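Local coordinates for nitroreductase family protein (Sphingopyxis sp., PDB 7DP1), which uses bound FMN and electrons from NADPH to reduce nitro groups, acting on dinitroaniline herbicides, at residues A11-A14 / L15-R19; V29-A32 / L33-I37; M156-Q159 / S160-L164. The protein carries 1 engineered substitution. All coordinates share one frame; numbering follows the deposited sequence.

Interaction 1 of 3, residues A11-A14 / L15-R19; sequences ASEA and LARRR. With FMN (flavin mononucleotide), chain C.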
loop_
_atom_site.group_PDB
_atom_site.type_symbol
_atom_site.label_atom_id
_atom_site.label_comp_id
_atom_site.label_asym_id
_atom_site.label_seq_id
_atom_site.Cartn_x
_atom_site.Cartn_y
_atom_site.Cartn_z
ATOM N N ALA A 11 -12.753 -10.258 5.310
ATOM C CA ALA A 11 -11.925 -9.175 4.776
ATOM C C ALA A 11 -12.764 -7.929 4.420
ATOM O O ALA A 11 -12.339 -6.796 4.667
ATOM C CB ALA A 11 -11.127 -9.662 3.558
ATOM N N SER A 12 -13.958 -8.144 3.869
ATOM C CA SER A 12 -14.877 -7.043 3.559
ATOM C C SER A 12 -15.219 -6.237 4.795
ATOM O O SER A 12 -15.195 -5.002 4.781
ATOM C CB SER A 12 -16.173 -7.564 2.926
ATOM O OG SER A 12 -15.928 -8.087 1.638
ATOM N N GLU A 13 -15.568 -6.951 5.858
ATOM C CA GLU A 13 -15.918 -6.339 7.132
ATOM C C GLU A 13 -14.721 -5.644 7.757
ATOM O O GLU A 13 -14.868 -4.589 8.366
ATOM C CB GLU A 13 -16.486 -7.395 8.082
ATOM C CG GLU A 13 -17.828 -7.954 7.593
ATOM C CD GLU A 13 -18.146 -9.333 8.142
ATOM O OE1 GLU A 13 -17.260 -9.963 8.760
ATOM O OE2 GLU A 13 -19.291 -9.789 7.951
ATOM N N ALA A 14 -13.536 -6.235 7.604
ATOM C CA ALA A 14 -12.327 -5.612 8.108
ATOM C C ALA A 14 -12.106 -4.277 7.408
ATOM O O ALA A 14 -11.917 -3.261 8.067
ATOM C CB ALA A 14 -11.106 -6.539 7.923
ATOM N N LEU A 15 -12.147 -4.284 6.074
ATOM C CA LEU A 15 -12.008 -3.054 5.285
ATOM C C LEU A 15 -13.008 -1.984 5.711
ATOM O O LEU A 15 -12.668 -0.798 5.823
ATOM C CB LEU A 15 -12.213 -3.336 3.793
ATOM C CG LEU A 15 -11.020 -3.454 2.838
ATOM C CD1 LEU A 15 -10.074 -2.266 3.015
ATOM C CD2 LEU A 15 -10.286 -4.765 3.027
ATOM N N ALA A 16 -14.249 -2.418 5.915
ATOM C CA ALA A 16 -15.341 -1.522 6.257
ATOM C C ALA A 16 -15.177 -0.938 7.643
ATOM O O ALA A 16 -15.429 0.246 7.825
ATOM C CB ALA A 16 -16.679 -2.238 6.144
ATOM N N ARG A 17 -14.732 -1.746 8.613
ATOM C CA ARG A 17 -14.670 -1.279 10.000
ATOM C C ARG A 17 -13.336 -0.652 10.384
ATOM O O ARG A 17 -13.223 -0.088 11.480
ATOM C CB ARG A 17 -14.997 -2.417 10.987
ATOM C CG ARG A 17 -16.343 -3.082 10.736
ATOM C CD ARG A 17 -16.644 -4.278 11.637
ATOM N NE ARG A 17 -18.094 -4.415 11.845
ATOM C CZ ARG A 17 -18.852 -5.387 11.336
ATOM N NH1 ARG A 17 -18.311 -6.336 10.584
ATOM N NH2 ARG A 17 -20.159 -5.413 11.578
ATOM N N ARG A 18 -12.333 -0.750 9.515
ATOM C CA ARG A 18 -11.059 -0.074 9.777
ATOM C C ARG A 18 -11.198 1.434 9.593
ATOM O O ARG A 18 -11.655 1.900 8.558
ATOM C CB ARG A 18 -9.934 -0.602 8.874
ATOM C CG ARG A 18 -8.561 0.059 9.191
ATOM C CD ARG A 18 -7.738 0.438 7.953
ATOM N NE ARG A 18 -8.490 1.308 7.049
ATOM C CZ ARG A 18 -8.619 2.622 7.187
ATOM N NH1 ARG A 18 -8.054 3.238 8.219
ATOM N NH2 ARG A 18 -9.347 3.317 6.301
ATOM N N ARG A 19 -10.804 2.199 10.603
ATOM C CA ARG A 19 -10.749 3.646 10.460
ATOM C C ARG A 19 -9.502 4.198 11.141
ATOM O O ARG A 19 -8.850 3.515 11.934
ATOM C CB ARG A 19 -12.002 4.306 11.032
ATOM C CG ARG A 19 -12.113 4.294 12.542
ATOM C CD ARG A 19 -13.429 4.966 13.004
ATOM N NE ARG A 19 -13.468 6.391 12.675
ATOM C CZ ARG A 19 -14.550 7.083 12.309
ATOM N NH1 ARG A 19 -15.757 6.517 12.257
ATOM N NH2 ARG A 19 -14.427 8.377 12.038
HETATM N N1 FMN C . -4.180 10.956 10.137
HETATM C C2 FMN C . -3.786 11.892 11.071
HETATM O O2 FMN C . -4.609 12.407 11.818
HETATM N N3 FMN C . -2.467 12.268 11.178
HETATM C C4 FMN C . -1.513 11.714 10.358
HETATM O O4 FMN C . -0.323 12.057 10.486
HETATM C C4A FMN C . -1.915 10.778 9.406
HETATM N N5 FMN C . -0.990 10.207 8.559
HETATM C C5A FMN C . -1.369 9.261 7.627
HETATM C C6 FMN C . -0.396 8.701 6.802
HETATM C C7 FMN C . -0.752 7.757 5.858
HETATM C C7M FMN C . 0.276 7.131 4.967
HETATM C C8 FMN C . -2.077 7.368 5.735
HETATM C C8M FMN C . -2.399 6.323 4.706
HETATM C C9 FMN C . -3.059 7.927 6.556
HETATM C C9A FMN C . -2.707 8.884 7.510
HETATM N N10 FMN C . -3.643 9.470 8.350
HETATM C C10 FMN C . -3.249 10.408 9.291
HETATM C "C1'" FMN C . -5.086 9.084 8.292
HETATM C "C2'" FMN C . -5.871 9.680 7.127
HETATM O "O2'" FMN C . -6.227 11.005 7.430
HETATM C "C3'" FMN C . -7.136 8.848 6.940
HETATM O "O3'" FMN C . -6.726 7.602 6.417
HETATM C "C4'" FMN C . -8.145 9.452 5.968
HETATM O "O4'" FMN C . -8.703 10.672 6.422
HETATM C "C5'" FMN C . -9.278 8.467 5.816
HETATM O "O5'" FMN C . -9.859 8.287 7.084
HETATM P P FMN C . -10.023 6.773 7.601
HETATM O O1P FMN C . -10.422 6.802 9.049
HETATM O O2P FMN C . -11.077 6.075 6.758
HETATM O O3P FMN C . -8.697 6.056 7.422
#

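Interaction 2 of 3, residues V29-A32 / L33-I37; sequences VDRA and LLARI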
loop_
_atom_site.group_PDB
_atom_site.type_symbol
_atom_site.label_atom_id
_atom_site.label_comp_id
_atom_site.label_asym_id
_atom_site.label_seq_id
_atom_site.Cartn_x
_atom_site.Cartn_y
_atom_site.Cartn_z
ATOM N N VAL A 29 -1.416 -3.529 24.721
ATOM C CA VAL A 29 -1.483 -4.403 23.572
ATOM C C VAL A 29 -0.616 -5.639 23.842
ATOM O O VAL A 29 0.536 -5.529 24.262
ATOM C CB VAL A 29 -1.026 -3.665 22.307
ATOM C CG1 VAL A 29 -1.111 -4.574 21.106
ATOM C CG2 VAL A 29 -1.890 -2.440 22.099
ATOM N N ASP A 30 -1.187 -6.813 23.615
ATOM C CA ASP A 30 -0.476 -8.074 23.786
ATOM C C ASP A 30 0.672 -8.211 22.793
ATOM O O ASP A 30 0.423 -8.352 21.590
ATOM C CB ASP A 30 -1.431 -9.251 23.604
ATOM C CG ASP A 30 -0.730 -10.593 23.726
ATOM O OD1 ASP A 30 0.354 -10.642 24.343
ATOM O OD2 ASP A 30 -1.241 -11.591 23.172
ATOM N N ARG A 31 1.912 -8.154 23.284
ATOM C CA ARG A 31 3.093 -8.355 22.425
ATOM C C ARG A 31 2.955 -9.607 21.559
ATOM O O ARG A 31 3.318 -9.607 20.383
ATOM C CB ARG A 31 4.369 -8.483 23.259
ATOM C CG ARG A 31 5.604 -8.838 22.431
ATOM C CD ARG A 31 6.750 -9.359 23.294
ATOM N NE ARG A 31 8.020 -9.407 22.568
ATOM C CZ ARG A 31 8.321 -10.279 21.609
ATOM N NH1 ARG A 31 9.509 -10.230 21.024
ATOM N NH2 ARG A 31 7.439 -11.195 21.229
ATOM N N ALA A 32 2.442 -10.677 22.165
ATOM C CA ALA A 32 2.218 -11.947 21.476
ATOM C C ALA A 32 1.293 -11.824 20.279
ATOM O O ALA A 32 1.580 -12.356 19.200
ATOM C CB ALA A 32 1.667 -12.971 22.443
ATOM N N LEU A 33 0.164 -11.152 20.486
ATOM C CA LEU A 33 -0.791 -10.934 19.408
ATOM C C LEU A 33 -0.158 -10.101 18.286
ATOM O O LEU A 33 -0.323 -10.416 17.109
ATOM C CB LEU A 33 -2.059 -10.255 19.912
ATOM C CG LEU A 33 -3.115 -10.061 18.822
ATOM C CD1 LEU A 33 -3.446 -11.397 18.174
ATOM C CD2 LEU A 33 -4.351 -9.416 19.394
ATOM N N LEU A 34 0.546 -9.031 18.653
ATOM C CA LEU A 34 1.220 -8.187 17.659
ATOM C C LEU A 34 2.162 -9.023 16.821
ATOM O O LEU A 34 2.216 -8.889 15.591
ATOM C CB LEU A 34 1.990 -7.047 18.316
ATOM C CG LEU A 34 1.248 -5.752 18.641
ATOM C CD1 LEU A 34 2.233 -4.678 19.087
ATOM C CD2 LEU A 34 0.489 -5.296 17.404
ATOM N N ALA A 35 2.908 -9.890 17.495
ATOM C CA ALA A 35 3.838 -10.782 16.802
ATOM C C ALA A 35 3.072 -11.660 15.834
ATOM O O ALA A 35 3.524 -11.849 14.721
ATOM C CB ALA A 35 4.608 -11.648 17.765
ATOM N N ARG A 36 1.936 -12.204 16.282
ATOM C CA ARG A 36 1.111 -13.019 15.400
ATOM C C ARG A 36 0.524 -12.177 14.233
ATOM O O ARG A 36 0.298 -12.716 13.127
ATOM C CB ARG A 36 0.001 -13.766 16.126
ATOM C CG ARG A 36 0.562 -14.979 16.870
ATOM C CD ARG A 36 -0.492 -15.714 17.641
ATOM N NE ARG A 36 -1.463 -14.868 18.319
ATOM C CZ ARG A 36 -1.434 -14.630 19.622
ATOM N NH1 ARG A 36 -0.477 -15.158 20.369
ATOM N NH2 ARG A 36 -2.371 -13.887 20.178
ATOM N N ILE A 37 0.227 -10.891 14.447
ATOM C CA ILE A 37 -0.285 -10.114 13.338
ATOM C C ILE A 37 0.817 -9.917 12.267
ATOM O O ILE A 37 0.555 -10.012 11.060
ATOM C CB ILE A 37 -0.899 -8.791 13.865
ATOM C CG1 ILE A 37 -2.247 -9.136 14.490
ATOM C CG2 ILE A 37 -1.023 -7.750 12.753
ATOM C CD1 ILE A 37 -3.009 -8.024 15.156
#

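Interaction 3 of 3, residues M156-Q159 / S160-L164; sequences MWLQ and SVMLL. With FMN (flavin mononucleotide), chain D.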
loop_
_atom_site.group_PDB
_atom_site.type_symbol
_atom_site.label_atom_id
_atom_site.label_comp_id
_atom_site.label_asym_id
_atom_site.label_seq_id
_atom_site.Cartn_x
_atom_site.Cartn_y
_atom_site.Cartn_z
ATOM N N MET A 156 1.198 -1.788 0.863
ATOM C CA MET A 156 0.549 -3.098 0.798
ATOM C C MET A 156 0.702 -3.782 2.135
ATOM O O MET A 156 -0.262 -4.323 2.683
ATOM C CB MET A 156 1.145 -3.936 -0.329
ATOM C CG MET A 156 0.798 -3.399 -1.729
ATOM S SD MET A 156 1.721 -4.312 -2.979
ATOM C CE MET A 156 1.706 -3.058 -4.283
ATOM N N TRP A 157 1.916 -3.753 2.667
ATOM C CA TRP A 157 2.172 -4.340 4.001
ATOM C C TRP A 157 1.405 -3.632 5.102
ATOM O O TRP A 157 0.734 -4.260 5.921
ATOM C CB TRP A 157 3.651 -4.307 4.331
ATOM C CG TRP A 157 3.979 -4.861 5.686
ATOM C CD1 TRP A 157 4.108 -6.177 6.010
ATOM C CD2 TRP A 157 4.258 -4.120 6.898
ATOM N NE1 TRP A 157 4.455 -6.311 7.339
ATOM C CE2 TRP A 157 4.547 -5.069 7.910
ATOM C CE3 TRP A 157 4.274 -2.761 7.225
ATOM C CZ2 TRP A 157 4.863 -4.702 9.245
ATOM C CZ3 TRP A 157 4.580 -2.394 8.552
ATOM C CH2 TRP A 157 4.866 -3.368 9.542
ATOM N N LEU A 158 1.509 -2.310 5.121
ATOM C CA LEU A 158 0.855 -1.522 6.152
ATOM C C LEU A 158 -0.643 -1.763 6.203
ATOM O O LEU A 158 -1.216 -1.924 7.279
ATOM C CB LEU A 158 1.122 -0.020 5.931
ATOM C CG LEU A 158 0.682 0.805 7.139
ATOM C CD1 LEU A 158 1.527 0.432 8.370
ATOM C CD2 LEU A 158 0.768 2.289 6.847
ATOM N N GLN A 159 -1.306 -1.743 5.037
ATOM C CA GLN A 159 -2.737 -2.042 5.018
ATOM C C GLN A 159 -3.015 -3.472 5.499
ATOM O O GLN A 159 -4.038 -3.742 6.118
ATOM C CB GLN A 159 -3.322 -1.839 3.609
ATOM C CG GLN A 159 -4.783 -2.270 3.446
ATOM C CD GLN A 159 -5.766 -1.332 4.141
ATOM O OE1 GLN A 159 -5.419 -0.619 5.110
ATOM N NE2 GLN A 159 -7.000 -1.326 3.658
ATOM N N SER A 160 -2.121 -4.405 5.200
ATOM C CA SER A 160 -2.291 -5.747 5.774
ATOM C C SER A 160 -2.327 -5.678 7.298
ATOM O O SER A 160 -3.220 -6.265 7.950
ATOM C CB SER A 160 -1.174 -6.675 5.307
ATOM O OG SER A 160 -1.225 -6.808 3.893
ATOM N N VAL A 161 -1.381 -4.942 7.882
ATOM C CA VAL A 161 -1.344 -4.840 9.346
ATOM C C VAL A 161 -2.616 -4.204 9.910
ATOM O O VAL A 161 -3.230 -4.714 10.847
ATOM C CB VAL A 161 -0.098 -4.047 9.778
ATOM C CG1 VAL A 161 -0.097 -3.791 11.290
ATOM C CG2 VAL A 161 1.152 -4.815 9.328
ATOM N N MET A 162 -3.032 -3.099 9.310
ATOM C CA MET A 162 -4.183 -2.366 9.807
ATOM C C MET A 162 -5.460 -3.219 9.764
ATOM O O MET A 162 -6.287 -3.178 10.669
ATOM C CB MET A 162 -4.353 -1.089 8.987
ATOM C CG MET A 162 -3.237 -0.074 9.258
ATOM S SD MET A 162 -3.605 1.477 8.438
ATOM C CE MET A 162 -3.049 1.097 6.788
ATOM N N LEU A 163 -5.623 -3.994 8.694
ATOM C CA LEU A 163 -6.774 -4.889 8.615
ATOM C C LEU A 163 -6.711 -6.019 9.631
ATOM O O LEU A 163 -7.726 -6.356 10.228
ATOM C CB LEU A 163 -6.892 -5.467 7.212
ATOM C CG LEU A 163 -7.269 -4.404 6.177
ATOM C CD1 LEU A 163 -7.295 -5.002 4.791
ATOM C CD2 LEU A 163 -8.629 -3.843 6.558
ATOM N N LEU A 164 -5.520 -6.590 9.839
ATOM C CA LEU A 164 -5.363 -7.667 10.824
ATOM C C LEU A 164 -5.663 -7.195 12.246
ATOM O O LEU A 164 -6.187 -7.953 13.070
ATOM C CB LEU A 164 -3.943 -8.231 10.775
ATOM C CG LEU A 164 -3.679 -9.092 9.541
ATOM C CD1 LEU A 164 -2.165 -9.290 9.273
ATOM C CD2 LEU A 164 -4.384 -10.417 9.679
HETATM N N1 FMN D . 4.968 -10.786 -10.724
HETATM C C2 FMN D . 5.248 -11.053 -12.040
HETATM O O2 FMN D . 5.348 -12.220 -12.398
HETATM N N3 FMN D . 5.399 -10.026 -12.952
HETATM C C4 FMN D . 5.267 -8.708 -12.574
HETATM O O4 FMN D . 5.400 -7.816 -13.432
HETATM C C4A FMN D . 4.989 -8.433 -11.228
HETATM N N5 FMN D . 4.853 -7.142 -10.775
HETATM C C5A FMN D . 4.539 -6.890 -9.455
HETATM C C6 FMN D . 4.387 -5.582 -9.031
HETATM C C7 FMN D . 4.078 -5.322 -7.701
HETATM C C7M FMN D . 3.892 -3.904 -7.259
HETATM C C8 FMN D . 3.926 -6.362 -6.794
HETATM C C8M FMN D . 3.548 -6.075 -5.365
HETATM C C9 FMN D . 4.080 -7.672 -7.220
HETATM C C9A FMN D . 4.379 -7.936 -8.555
HETATM N N10 FMN D . 4.544 -9.237 -9.002
HETATM C C10 FMN D . 4.838 -9.479 -10.319
HETATM C "C1'" FMN D . 4.374 -10.415 -8.082
HETATM C "C2'" FMN D . 5.559 -10.603 -7.139
HETATM O "O2'" FMN D . 6.620 -11.246 -7.801
HETATM C "C3'" FMN D . 5.066 -11.446 -5.962
HETATM O "O3'" FMN D . 4.092 -10.724 -5.238
HETATM C "C4'" FMN D . 6.169 -11.886 -5.003
HETATM O "O4'" FMN D . 7.018 -12.771 -5.711
HETATM C "C5'" FMN D . 5.507 -12.654 -3.860
HETATM O "O5'" FMN D . 4.749 -13.743 -4.393
HETATM P P FMN D . 3.173 -13.916 -4.047
HETATM O O1P FMN D . 2.683 -15.059 -4.919
HETATM O O2P FMN D . 2.917 -14.255 -2.604
HETATM O O3P FMN D . 2.500 -12.593 -4.304
#

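Interaction 1 of 3, residues A11-A14 / L15-R19
E13 and R17, one helical turn apart, point their side chains the same way and lie alongside each other. R17 NH1 reaches E13 CB at 3.3 Å, the guanidinium meeting the glutamate chain with its edge. The charged ends do not close: E13 OE1 stays 4.2 Å from R17 NH1, too far for a salt bridge, and the carboxylate plane is turned 65° from the guanidinium. OE1 accepts instead from S10 N, so the contact with R17 is chiefly aliphatic stem against cation, with a weak attraction between the opposite charges probably added. On another side of the helix, L15 carries its CD2 back to 3.3 Å from A11 O, beside the backbone bond that L15 N gives to that carbonyl. Its branched end is apolar, as suits a residue facing Q159 and L163 of helix 148-167 and S160 of the second subunit, while alanine at A11 and A14 keeps the buried side slim. Helix 11-17 leads into R18 and R19, both of the FMN pocket of the nitroreductase fold, and R18 binds the phosphate. R18, the first residue out of helical geometry, still gives its N to A14 O at 2.9 Å, closing the last turn. Its CG stands anti to the backbone N (chi1 -177°), and later bends turn the guanidinium edge-on to the phosphate. NH1 and NH2 of R18 both donate to O3P of FMN (chain C), NH1 at 3.0 Å, so that oxygen is gripped in the guanidinium plane. R18 NH2 also bonds O2P of this FMN, at 3.3 Å. R219 donates to it too, and R43 O of the second subunit accepts from R18 NH2, while S12 OG bonds to E167 of that subunit.

Interaction 2 of 3, residues V29-A32 / L33-I37
V29 meets L34 across the first turn of helix 31-41, with V29 CG1 resting 3.6 Å from L34 CG. The side chains cross at about a right angle, and it is the position of CG1 anti to the backbone N (chi1 -179°) that points this methyl at the leucine. Both residues also pack on V136 of strand 136-143. Cutting L34 back to an alanine here would probably leave V29 CG1 without its partner and open a gap toward V136 and L165. D30 is next, the N-cap. Its carboxylate takes weak bonds from the first-turn amides, OD1 from A32 N at 3.0 Å and OD2 from L33 N at 3.1 Å, while D30 O receives L34 N in a straighter bond. A short acidic side chain suits a helix start, where its charge is probably favoured by the helix dipole. D30 OD2 also forms a long salt bridge with R36 NH2, at 3.9 Å. R31 points its CB away from the turn, and its guanidinium makes a cation-pi contact with W228 of the second subunit; R31 O accepts A35 N, and A35 is small enough for that same tryptophan to pack on it. A32 comes last. A bend at chi3 (-40°) folds R36 back so that A32 O lies over one guanidinium face, and R36 NH1 sits 3.7 Å from A32 CB.

Interaction 3 of 3, residues M156-Q159 / S160-L164
Q159 crosses L163 at a slant and M162 at about a right angle, both in the next turn of the same helix. From CB, which stays close to the backbone at S160, CG leaves anti to the backbone N (chi1 174°) and meets L163 CD1 at 3.9 Å. A bend at chi2 (72°) then brings the amide up against the branched end of L163. Q159 OE1 comes to 3.4 Å from M162 CE; this oxygen is buried and has no hydrogen-bonding partner in the model. NE2, at the other corner of the amide, touches L163 CD1 but gives its hydrogen bond to S160 OG of the second subunit. The reverse bond, from Q159 NE2 of that subunit to S160 OG here, makes a reciprocal pair across the dimer interface. S160 suits this place because its hydroxyl also donates to M156 O at 2.9 Å, while S160 N reaches that carbonyl from the opposite face of its plane, so M156 O has two donors. M156 extends its chain to the flavin, SD lying 3.5 Å from methyl C8M of FMN (chain D), a cofactor hydrogen-bonded by residues of the second subunit, R18 and R219 among them. W157 offers a broad face to V161: CG2 stands 3.7 Å from the centroid of the W157 six-membered ring, only 15° off its normal, a CH-pi contact. L158 CG meets M162 CE at 3.8 Å, flexible thioether against leucine. In the fold, W157 and V161 pack on A41 of helix 31-41, L163 lies on A14 of helix 11-17, and L158, V161 and M162 face L201 of strand 195-204.

In the fold
Helix 148-167 joins the other two contacts. Interactions 1 and 3, their centres 11 Å apart, touch directly, with L15 CD1 lying 3.3 Å from Q159 NE2. Interactions 2 and 3 have centres 14 Å apart and meet where L164 CD1 comes to 3.3 Å from I37 O. Residues 11-19 and 29-37 do not meet: their nearest atoms are about 11 Å apart. All three contacts touch the second subunit, and two reach the flavins. R18 holds the phosphate of one FMN and M156 borders the ring of the other, while the side chain of L158 lies about 5 Å from the FMN that R18 holds, as expected of cofactor pockets built at a dimer interface.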